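Nickel-dependent hydrogenase large subunit (Allochromatium vinosum, PDB 3MYR) houses the nickel-iron centre of a heterodimeric [NiFe] hydrogenase that oxidises molecular hydrogen, its electrons going on to an acceptor. Local coordinates at residues 136-141 with 253-258; 333-338 with 375-380; 342-347 with 491-496. All coordinates share one frame; numbering follows the deposited sequence.

Overall arrangement
Contact 1 is a surface contact between the turn that follows helix 127-137 and helix 236-265, whereas contacts 2 and 3 are buried and lie on the other side of the chain's centre, about 46 Å (contact 2) and 44 Å (contact 3) from contact 1, centre to centre. The latter two share the long loop between strands 324-327 and 378-381, within which Tyr-335 and Val-337 pack on Leu-343. Their targets differ, contact 2 meeting the approach to strand 378-381 and contact 3 the middle strand 488-497 of an antiparallel sheet. Contacts 1 and 2 each hold together through a hydroxyl-to-carbonyl bond; contact 3 relies on aromatic and proline packing with a bridging water. Magnesium lies near contacts 2 and 3.

Contact 1: residues 136-141 with 253-258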
loop_
_atom_site.group_PDB
_atom_site.type_symbol
_atom_site.label_atom_id
_atom_site.label_comp_id
_atom_site.label_asym_id
_atom_site.label_seq_id
_atom_site.Cartn_x
_atom_site.Cartn_y
_atom_site.Cartn_z
ATOM N N SER B 136 21.270 19.371 -16.713
ATOM C CA SER B 136 22.626 19.247 -16.157
ATOM C C SER B 136 22.640 17.985 -15.280
ATOM O O SER B 136 23.713 17.468 -14.955
ATOM C CB SER B 136 22.985 20.447 -15.276
ATOM O OG SER B 136 22.209 20.351 -14.079
ATOM N N ILE B 137 21.460 17.481 -14.923
ATOM C CA ILE B 137 21.460 16.258 -14.116
ATOM C C ILE B 137 21.047 14.963 -14.785
ATOM O O ILE B 137 21.230 13.938 -14.214
ATOM C CB ILE B 137 20.715 16.378 -12.718
ATOM C CG1 ILE B 137 19.231 16.489 -12.875
ATOM C CG2 ILE B 137 21.218 17.548 -11.904
ATOM C CD1 ILE B 137 18.513 16.276 -11.574
ATOM N N SER B 138 20.450 14.991 -15.970
ATOM C CA SER B 138 19.839 13.779 -16.472
ATOM C C SER B 138 19.666 13.860 -17.959
ATOM O O SER B 138 19.520 14.950 -18.555
ATOM C CB SER B 138 18.459 13.616 -15.814
ATOM O OG SER B 138 17.795 12.508 -16.315
ATOM N N ALA B 139 19.573 12.680 -18.545
ATOM C CA ALA B 139 19.352 12.508 -19.968
ATOM C C ALA B 139 17.858 12.380 -20.256
ATOM O O ALA B 139 17.451 12.297 -21.395
ATOM C CB ALA B 139 20.138 11.226 -20.446
ATOM N N TRP B 140 17.032 12.375 -19.235
ATOM C CA TRP B 140 15.587 12.245 -19.430
ATOM C C TRP B 140 15.114 13.187 -20.515
ATOM O O TRP B 140 15.524 14.369 -20.505
ATOM C CB TRP B 140 14.874 12.593 -18.115
ATOM C CG TRP B 140 13.354 12.605 -18.149
ATOM C CD1 TRP B 140 12.542 13.694 -17.894
ATOM C CD2 TRP B 140 12.450 11.470 -18.331
ATOM N NE1 TRP B 140 11.207 13.297 -17.923
ATOM C CE2 TRP B 140 11.137 11.939 -18.116
ATOM C CE3 TRP B 140 12.646 10.103 -18.543
ATOM C CZ2 TRP B 140 10.001 11.110 -18.231
ATOM C CZ3 TRP B 140 11.514 9.258 -18.659
ATOM C CH2 TRP B 140 10.217 9.769 -18.533
ATOM N N PRO B 141 14.279 12.698 -21.486
ATOM C CA PRO B 141 13.995 13.570 -22.654
ATOM C C PRO B 141 13.192 14.820 -22.360
ATOM O O PRO B 141 13.338 15.807 -23.092
ATOM C CB PRO B 141 13.136 12.674 -23.601
ATOM C CG PRO B 141 13.645 11.223 -23.270
ATOM C CD PRO B 141 13.824 11.310 -21.713
ATOM N N VAL B 253 13.582 5.041 -13.320
ATOM C CA VAL B 253 14.436 5.027 -12.102
ATOM C C VAL B 253 15.777 5.691 -12.370
ATOM O O VAL B 253 16.202 6.589 -11.610
ATOM C CB VAL B 253 14.648 3.556 -11.558
ATOM C CG1 VAL B 253 15.695 3.489 -10.412
ATOM C CG2 VAL B 253 13.311 2.986 -11.093
ATOM N N ASP B 254 16.458 5.286 -13.446
ATOM C CA ASP B 254 17.790 5.812 -13.727
ATOM C C ASP B 254 17.763 7.321 -14.003
ATOM O O ASP B 254 18.708 7.993 -13.712
ATOM C CB ASP B 254 18.414 5.194 -14.986
ATOM C CG ASP B 254 18.898 3.804 -14.787
ATOM O OD1 ASP B 254 19.137 3.111 -15.833
ATOM O OD2 ASP B 254 18.976 3.390 -13.611
ATOM N N GLN B 255 16.773 7.779 -14.745
ATOM C CA GLN B 255 16.832 9.097 -15.322
ATOM C C GLN B 255 15.966 10.089 -14.568
ATOM O O GLN B 255 16.115 11.279 -14.793
ATOM C CB GLN B 255 16.309 9.064 -16.795
ATOM C CG GLN B 255 17.295 8.285 -17.722
ATOM C CD GLN B 255 17.003 8.464 -19.213
ATOM O OE1 GLN B 255 15.946 8.918 -19.619
ATOM N NE2 GLN B 255 17.946 8.088 -20.022
ATOM N N VAL B 256 14.949 9.643 -13.835
ATOM C CA VAL B 256 14.116 10.646 -13.167
ATOM C C VAL B 256 14.278 10.537 -11.616
ATOM O O VAL B 256 14.732 11.469 -10.970
ATOM C CB VAL B 256 12.611 10.528 -13.570
ATOM C CG1 VAL B 256 11.752 11.598 -12.919
ATOM C CG2 VAL B 256 12.437 10.543 -15.140
ATOM N N TYR B 257 13.889 9.406 -11.041
ATOM C CA TYR B 257 13.823 9.252 -9.593
ATOM C C TYR B 257 15.240 9.391 -8.923
ATOM O O TYR B 257 15.426 10.174 -8.020
ATOM C CB TYR B 257 13.242 7.869 -9.319
ATOM C CG TYR B 257 13.175 7.447 -7.850
ATOM C CD1 TYR B 257 13.099 8.394 -6.816
ATOM C CD2 TYR B 257 13.126 6.087 -7.497
ATOM C CE1 TYR B 257 13.022 7.989 -5.478
ATOM C CE2 TYR B 257 13.009 5.669 -6.178
ATOM C CZ TYR B 257 12.965 6.628 -5.173
ATOM O OH TYR B 257 12.876 6.201 -3.851
ATOM N N VAL B 258 16.219 8.577 -9.324
ATOM C CA VAL B 258 17.469 8.631 -8.613
ATOM C C VAL B 258 18.167 10.015 -8.764
ATOM O O VAL B 258 18.684 10.525 -7.782
ATOM C CB VAL B 258 18.418 7.481 -9.046
ATOM C CG1 VAL B 258 19.797 7.632 -8.403
ATOM C CG2 VAL B 258 17.788 6.140 -8.756
#
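An ST turn just beyond helix 127-137 brings Ser-138 against Gln-255, in a wider pi-type turn of helix 236-265. The turn is defined by Trp-140 N donating to Ser-138 OG at 3.0 Å, nearly straight at 169°. Ser-138 OG in turn donates to Gln-255 O at 2.6 Å, in the carbonyl plane and on a lone pair. Its position follows from a chi1 of 177°, which sets OG opposite the backbone N and out toward the helix.

The indole of Trp-140 is held on several sides. Val-256 CG2 stands over one face, 3.5 Å from the centroid of the six-membered ring, a CH-pi contact; Pro-141 CD lies over the opposite face, nearer the rim. In the ring plane, Gln-255 OE1 comes to 3.7 Å from Trp-140 CE3 at the edge, the amide standing almost perpendicular to the indole, while NE2 reaches Ala-139 CB at 3.9 Å. Phe-252, earlier in the helix, adds an edge-to-face contact with Trp-140.

Having a donor and an acceptor partner, the Ser-138 hydroxyl is fixed in rotation, so one polar atom both shapes the turn and binds it to the helix, with the indole packed beside it.

Contact 2: residues 333-338 with 375-380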
loop_
_atom_site.group_PDB
_atom_site.type_symbol
_atom_site.label_atom_id
_atom_site.label_comp_id
_atom_site.label_asym_id
_atom_site.label_seq_id
_atom_site.Cartn_x
_atom_site.Cartn_y
_atom_site.Cartn_z
ATOM N N TYR B 333 -4.950 -3.684 23.435
ATOM C CA TYR B 333 -5.156 -5.106 23.294
ATOM C C TYR B 333 -5.117 -5.726 24.705
ATOM O O TYR B 333 -4.523 -5.154 25.687
ATOM C CB TYR B 333 -4.059 -5.775 22.432
ATOM C CG TYR B 333 -4.117 -5.350 20.973
ATOM C CD1 TYR B 333 -3.321 -4.277 20.507
ATOM C CD2 TYR B 333 -5.017 -5.958 20.084
ATOM C CE1 TYR B 333 -3.407 -3.838 19.193
ATOM C CE2 TYR B 333 -5.122 -5.517 18.763
ATOM C CZ TYR B 333 -4.335 -4.432 18.332
ATOM O OH TYR B 333 -4.375 -3.992 17.009
ATOM N N GLU B 334 -5.724 -6.897 24.785
ATOM C CA GLU B 334 -5.669 -7.702 26.006
ATOM C C GLU B 334 -4.984 -9.061 25.685
ATOM O O GLU B 334 -5.292 -9.714 24.681
ATOM C CB GLU B 334 -7.118 -7.888 26.482
ATOM C CG GLU B 334 -7.306 -8.212 27.929
ATOM C CD GLU B 334 -7.113 -6.999 28.848
ATOM O OE1 GLU B 334 -6.458 -7.175 29.889
ATOM O OE2 GLU B 334 -7.629 -5.889 28.558
ATOM N N TYR B 335 -4.008 -9.444 26.501
ATOM C CA TYR B 335 -3.373 -10.751 26.401
ATOM C C TYR B 335 -3.831 -11.573 27.611
ATOM O O TYR B 335 -3.690 -11.144 28.753
ATOM C CB TYR B 335 -1.833 -10.634 26.480
ATOM C CG TYR B 335 -1.088 -10.251 25.223
ATOM C CD1 TYR B 335 -1.751 -10.091 23.987
ATOM C CD2 TYR B 335 0.305 -10.026 25.265
ATOM C CE1 TYR B 335 -1.044 -9.728 22.834
ATOM C CE2 TYR B 335 1.014 -9.680 24.111
ATOM C CZ TYR B 335 0.323 -9.555 22.904
ATOM O OH TYR B 335 1.015 -9.278 21.778
ATOM N N SER B 336 -4.290 -12.791 27.362
ATOM C CA SER B 336 -4.682 -13.706 28.429
ATOM C C SER B 336 -3.493 -14.096 29.283
ATOM O O SER B 336 -3.679 -14.471 30.420
ATOM C CB SER B 336 -5.340 -14.962 27.831
ATOM O OG SER B 336 -4.373 -15.680 27.129
ATOM N N VAL B 337 -2.263 -13.976 28.777
ATOM C CA VAL B 337 -1.107 -14.300 29.629
ATOM C C VAL B 337 -0.698 -13.117 30.499
ATOM O O VAL B 337 0.210 -13.239 31.314
ATOM C CB VAL B 337 0.092 -14.859 28.811
ATOM C CG1 VAL B 337 -0.307 -16.218 28.104
ATOM C CG2 VAL B 337 0.554 -13.830 27.747
ATOM N N GLY B 338 -1.354 -11.962 30.337
ATOM C CA GLY B 338 -0.925 -10.761 31.064
ATOM C C GLY B 338 -0.378 -9.728 30.099
ATOM O O GLY B 338 0.357 -10.078 29.165
ATOM N N TRP B 375 -3.319 1.426 18.226
ATOM C CA TRP B 375 -3.809 0.167 17.726
ATOM C C TRP B 375 -2.663 -0.672 17.205
ATOM O O TRP B 375 -2.898 -1.828 16.894
ATOM C CB TRP B 375 -4.913 0.286 16.657
ATOM C CG TRP B 375 -6.257 0.665 17.232
ATOM C CD1 TRP B 375 -6.935 1.836 17.032
ATOM C CD2 TRP B 375 -7.092 -0.153 18.032
ATOM N NE1 TRP B 375 -8.135 1.823 17.707
ATOM C CE2 TRP B 375 -8.235 0.619 18.371
ATOM C CE3 TRP B 375 -6.935 -1.437 18.608
ATOM C CZ2 TRP B 375 -9.286 0.106 19.158
ATOM C CZ3 TRP B 375 -8.006 -1.956 19.374
ATOM C CH2 TRP B 375 -9.139 -1.173 19.670
ATOM N N LEU B 376 -1.438 -0.138 17.193
ATOM C CA LEU B 376 -0.266 -0.978 16.828
ATOM C C LEU B 376 0.239 -1.757 18.014
ATOM O O LEU B 376 0.420 -1.174 19.093
ATOM C CB LEU B 376 0.928 -0.168 16.226
ATOM C CG LEU B 376 0.677 0.410 14.797
ATOM C CD1 LEU B 376 -0.342 1.613 14.855
ATOM C CD2 LEU B 376 2.056 0.929 14.330
ATOM N N LYS B 377 0.449 -3.073 17.838
ATOM C CA LYS B 377 1.313 -3.834 18.763
ATOM C C LYS B 377 2.769 -3.301 18.697
ATOM O O LYS B 377 3.132 -2.590 17.741
ATOM C CB LYS B 377 1.277 -5.317 18.429
ATOM C CG LYS B 377 -0.103 -5.962 18.647
ATOM C CD LYS B 377 -0.056 -7.420 18.254
ATOM C CE LYS B 377 -1.450 -8.037 18.438
ATOM N NZ LYS B 377 -1.502 -9.468 17.905
ATOM N N ALA B 378 3.585 -3.642 19.715
ATOM C CA ALA B 378 4.996 -3.253 19.761
ATOM C C ALA B 378 5.961 -4.431 19.550
ATOM O O ALA B 378 6.238 -5.159 20.500
ATOM C CB ALA B 378 5.303 -2.520 21.078
ATOM N N PRO B 379 6.421 -4.642 18.303
ATOM C CA PRO B 379 7.267 -5.802 18.029
ATOM C C PRO B 379 8.668 -5.453 18.519
ATOM O O PRO B 379 9.121 -4.311 18.356
ATOM C CB PRO B 379 7.247 -5.900 16.462
ATOM C CG PRO B 379 5.993 -5.212 16.086
ATOM C CD PRO B 379 5.996 -4.007 17.047
ATOM N N ARG B 380 9.350 -6.442 19.072
ATOM C CA ARG B 380 10.731 -6.267 19.541
ATOM C C ARG B 380 11.534 -7.489 19.071
ATOM O O ARG B 380 10.983 -8.597 18.958
ATOM C CB ARG B 380 10.763 -6.182 21.096
ATOM C CG ARG B 380 10.070 -4.926 21.701
ATOM C CD ARG B 380 10.784 -3.680 21.244
ATOM N NE ARG B 380 10.190 -2.438 21.786
ATOM C CZ ARG B 380 9.314 -1.651 21.138
ATOM N NH1 ARG B 380 8.830 -2.000 19.949
ATOM N NH2 ARG B 380 8.880 -0.524 21.695
HETATM O O HOH W 1 0.239 -11.054 19.676
#
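Tyr-333 lies between Trp-375 and Lys-377, its ring meeting each on a different face. The site lies where the long loop between strands 324-327 and 378-381, a two-stranded antiparallel sheet, folds back on the approach to its second strand. On one face, Trp-375 makes a T-shaped (edge-to-face) pair: its edge points at the phenol, with planes at 81° and Trp-375 CE3 4.0 Å from Tyr-333 CZ. On the other, Lys-377 CG lies 4.0 Å from Tyr-333 CE1, and the lysine chain, extended beyond CG, crosses the phenol at about a right angle. This carries Lys-377 NZ over the Tyr-333 ring, but at 5.6 Å from its centroid any cation-pi attraction is at most weak.

Tyr-333 OH donates to Trp-375 O at 2.6 Å, in the carbonyl plane with a C=O...donor angle of 152°. A phenylalanine here would probably leave this buried carbonyl without its hydroxyl partner. Trp-375 NE1 bonds Gly-84 O of the small subunit, so the indole also meets the subunit interface.

Lys-377 lies beside Glu-42, a magnesium ligand; its NZ donates to Gln-349 O and, at 2.9 Å, to a water that donates to Tyr-335 OH, also 2.9 Å away; that hydroxyl also bonds Glu-326 O.

Contact 3: residues 342-347 with 491-496; sequences GLHPYE and GHWIVI
The pyrrolidine of Pro-345 is the bump that meets the broad face of Trp-493. Its CG stands 3.5 Å from the centroid of the six-membered ring and only 10° off the normal, a CH-pi contact, while Pro-345 CB comes to 3.3 Å from Trp-493 CD2. The same indole face receives the edge of His-344 over its five-membered part, an offset edge-to-face pair with planes at 88°. His-344 NE2 and Trp-493 NE1 are 3.4 Å apart there, but the angle is too poor for a hydrogen bond; the indole N-H goes to Leu-318 O.

The indole is itself a projection, rising from the middle strand, 488-497, of a three-stranded antiparallel sheet. Its chi1 of -79°, with CG opposite the carbonyl carbon, swings it off the strand toward 342-347. The CD1 corner lies over the centre of the Tyr-346 ring, where Trp-493 CD1 and Tyr-346 CE2 are 3.7 Å apart and the planes perpendicular. Room at the far end of the indole depends on Gly-491, since a CB there would run into CZ3. Farther along the strand, Val-495 CG2 fits beside the phenol, 3.9 Å from Tyr-346 CD2, and Ile-494 O lies at its edge. The phenol's hydroxyl reaches Glu-319. Beside these rings, one water donates to Pro-345 O at 2.8 Å and to Trp-493 O at 3.0 Å.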
loop_
_atom_site.group_PDB
_atom_site.type_symbol
_atom_site.label_atom_id
_atom_site.label_comp_id
_atom_site.label_asym_id
_atom_site.label_seq_id
_atom_site.Cartn_x
_atom_site.Cartn_y
_atom_site.Cartn_z
ATOM N N GLY B 342 5.391 -10.554 26.303
ATOM C CA GLY B 342 5.567 -10.439 24.859
ATOM C C GLY B 342 5.095 -11.774 24.282
ATOM O O GLY B 342 5.321 -12.807 24.899
ATOM N N LEU B 343 4.381 -11.781 23.151
ATOM C CA LEU B 343 4.009 -13.060 22.507
ATOM C C LEU B 343 4.735 -13.256 21.196
ATOM O O LEU B 343 4.664 -12.366 20.331
ATOM C CB LEU B 343 2.494 -13.136 22.266
ATOM C CG LEU B 343 1.699 -13.341 23.562
ATOM C CD1 LEU B 343 0.189 -13.230 23.292
ATOM C CD2 LEU B 343 2.090 -14.697 24.387
ATOM N N HIS B 344 5.385 -14.414 21.015
ATOM C CA HIS B 344 5.872 -14.822 19.687
ATOM C C HIS B 344 4.627 -15.050 18.784
ATOM O O HIS B 344 3.597 -15.480 19.284
ATOM C CB HIS B 344 6.699 -16.143 19.769
ATOM C CG HIS B 344 7.195 -16.606 18.439
ATOM N ND1 HIS B 344 8.373 -16.148 17.893
ATOM C CD2 HIS B 344 6.592 -17.324 17.468
ATOM C CE1 HIS B 344 8.512 -16.635 16.675
ATOM N NE2 HIS B 344 7.437 -17.331 16.386
ATOM N N PRO B 345 4.708 -14.734 17.469
ATOM C CA PRO B 345 3.497 -14.749 16.622
ATOM C C PRO B 345 2.822 -16.123 16.454
ATOM O O PRO B 345 1.640 -16.169 16.144
ATOM C CB PRO B 345 4.006 -14.220 15.255
ATOM C CG PRO B 345 5.247 -13.498 15.568
ATOM C CD PRO B 345 5.873 -14.218 16.734
ATOM N N TYR B 346 3.524 -17.242 16.654
ATOM C CA TYR B 346 2.780 -18.493 16.657
ATOM C C TYR B 346 1.785 -18.562 17.794
ATOM O O TYR B 346 0.820 -19.331 17.716
ATOM C CB TYR B 346 3.678 -19.752 16.747
ATOM C CG TYR B 346 4.368 -20.148 15.443
ATOM C CD1 TYR B 346 5.747 -20.494 15.443
ATOM C CD2 TYR B 346 3.657 -20.197 14.224
ATOM C CE1 TYR B 346 6.371 -20.951 14.300
ATOM C CE2 TYR B 346 4.296 -20.668 13.035
ATOM C CZ TYR B 346 5.632 -21.007 13.097
ATOM O OH TYR B 346 6.247 -21.456 11.986
ATOM N N GLU B 347 2.009 -17.750 18.824
ATOM C CA GLU B 347 1.130 -17.714 20.007
ATOM C C GLU B 347 0.462 -16.335 20.160
ATOM O O GLU B 347 -0.072 -15.999 21.227
ATOM C CB GLU B 347 1.957 -18.002 21.245
ATOM C CG GLU B 347 2.510 -19.408 21.212
ATOM C CD GLU B 347 3.582 -19.628 22.286
ATOM O OE1 GLU B 347 3.399 -20.573 23.089
ATOM O OE2 GLU B 347 4.602 -18.859 22.320
ATOM N N GLY B 491 6.308 -10.743 8.047
ATOM C CA GLY B 491 6.150 -12.175 8.287
ATOM C C GLY B 491 4.673 -12.474 8.593
ATOM O O GLY B 491 4.008 -11.646 9.279
ATOM N N HIS B 492 4.177 -13.642 8.133
ATOM C CA HIS B 492 2.878 -14.135 8.485
ATOM C C HIS B 492 3.147 -15.468 9.153
ATOM O O HIS B 492 3.738 -16.352 8.526
ATOM C CB HIS B 492 2.018 -14.379 7.259
ATOM C CG HIS B 492 1.537 -13.118 6.594
ATOM N ND1 HIS B 492 0.529 -13.116 5.667
ATOM C CD2 HIS B 492 1.897 -11.820 6.761
ATOM C CE1 HIS B 492 0.302 -11.876 5.262
ATOM N NE2 HIS B 492 1.090 -11.067 5.947
ATOM N N TRP B 493 2.709 -15.624 10.409
ATOM C CA TRP B 493 2.880 -16.926 11.066
ATOM C C TRP B 493 1.518 -17.622 11.073
ATOM O O TRP B 493 0.536 -17.038 11.551
ATOM C CB TRP B 493 3.345 -16.697 12.496
ATOM C CG TRP B 493 4.802 -16.384 12.614
ATOM C CD1 TRP B 493 5.779 -17.248 13.064
ATOM C CD2 TRP B 493 5.447 -15.109 12.417
ATOM N NE1 TRP B 493 6.982 -16.596 13.117
ATOM C CE2 TRP B 493 6.815 -15.296 12.704
ATOM C CE3 TRP B 493 5.018 -13.849 11.899
ATOM C CZ2 TRP B 493 7.753 -14.260 12.596
ATOM C CZ3 TRP B 493 5.929 -12.814 11.809
ATOM C CH2 TRP B 493 7.299 -13.021 12.144
ATOM N N ILE B 494 1.441 -18.833 10.539
ATOM C CA ILE B 494 0.127 -19.530 10.469
ATOM C C ILE B 494 0.186 -20.837 11.264
ATOM O O ILE B 494 1.185 -21.558 11.230
ATOM C CB ILE B 494 -0.298 -19.823 9.037
ATOM C CG1 ILE B 494 -1.704 -20.433 8.981
ATOM C CG2 ILE B 494 0.725 -20.773 8.339
ATOM C CD1 ILE B 494 -2.248 -20.565 7.494
ATOM N N VAL B 495 -0.917 -21.169 11.909
ATOM C CA VAL B 495 -1.034 -22.453 12.535
ATOM C C VAL B 495 -2.267 -23.092 11.980
ATOM O O VAL B 495 -3.368 -22.486 12.023
ATOM C CB VAL B 495 -1.159 -22.297 14.103
ATOM C CG1 VAL B 495 -1.417 -23.621 14.794
ATOM C CG2 VAL B 495 0.083 -21.584 14.652
ATOM N N ILE B 496 -2.103 -24.318 11.494
ATOM C CA ILE B 496 -3.193 -25.021 10.808
ATOM C C ILE B 496 -3.636 -26.235 11.593
ATOM O O ILE B 496 -2.802 -27.060 12.026
ATOM C CB ILE B 496 -2.811 -25.512 9.379
ATOM C CG1 ILE B 496 -2.489 -24.320 8.440
ATOM C CG2 ILE B 496 -3.941 -26.339 8.783
ATOM C CD1 ILE B 496 -1.649 -24.761 7.232
HETATM O O HOH W 2 0.044 -17.777 14.444
#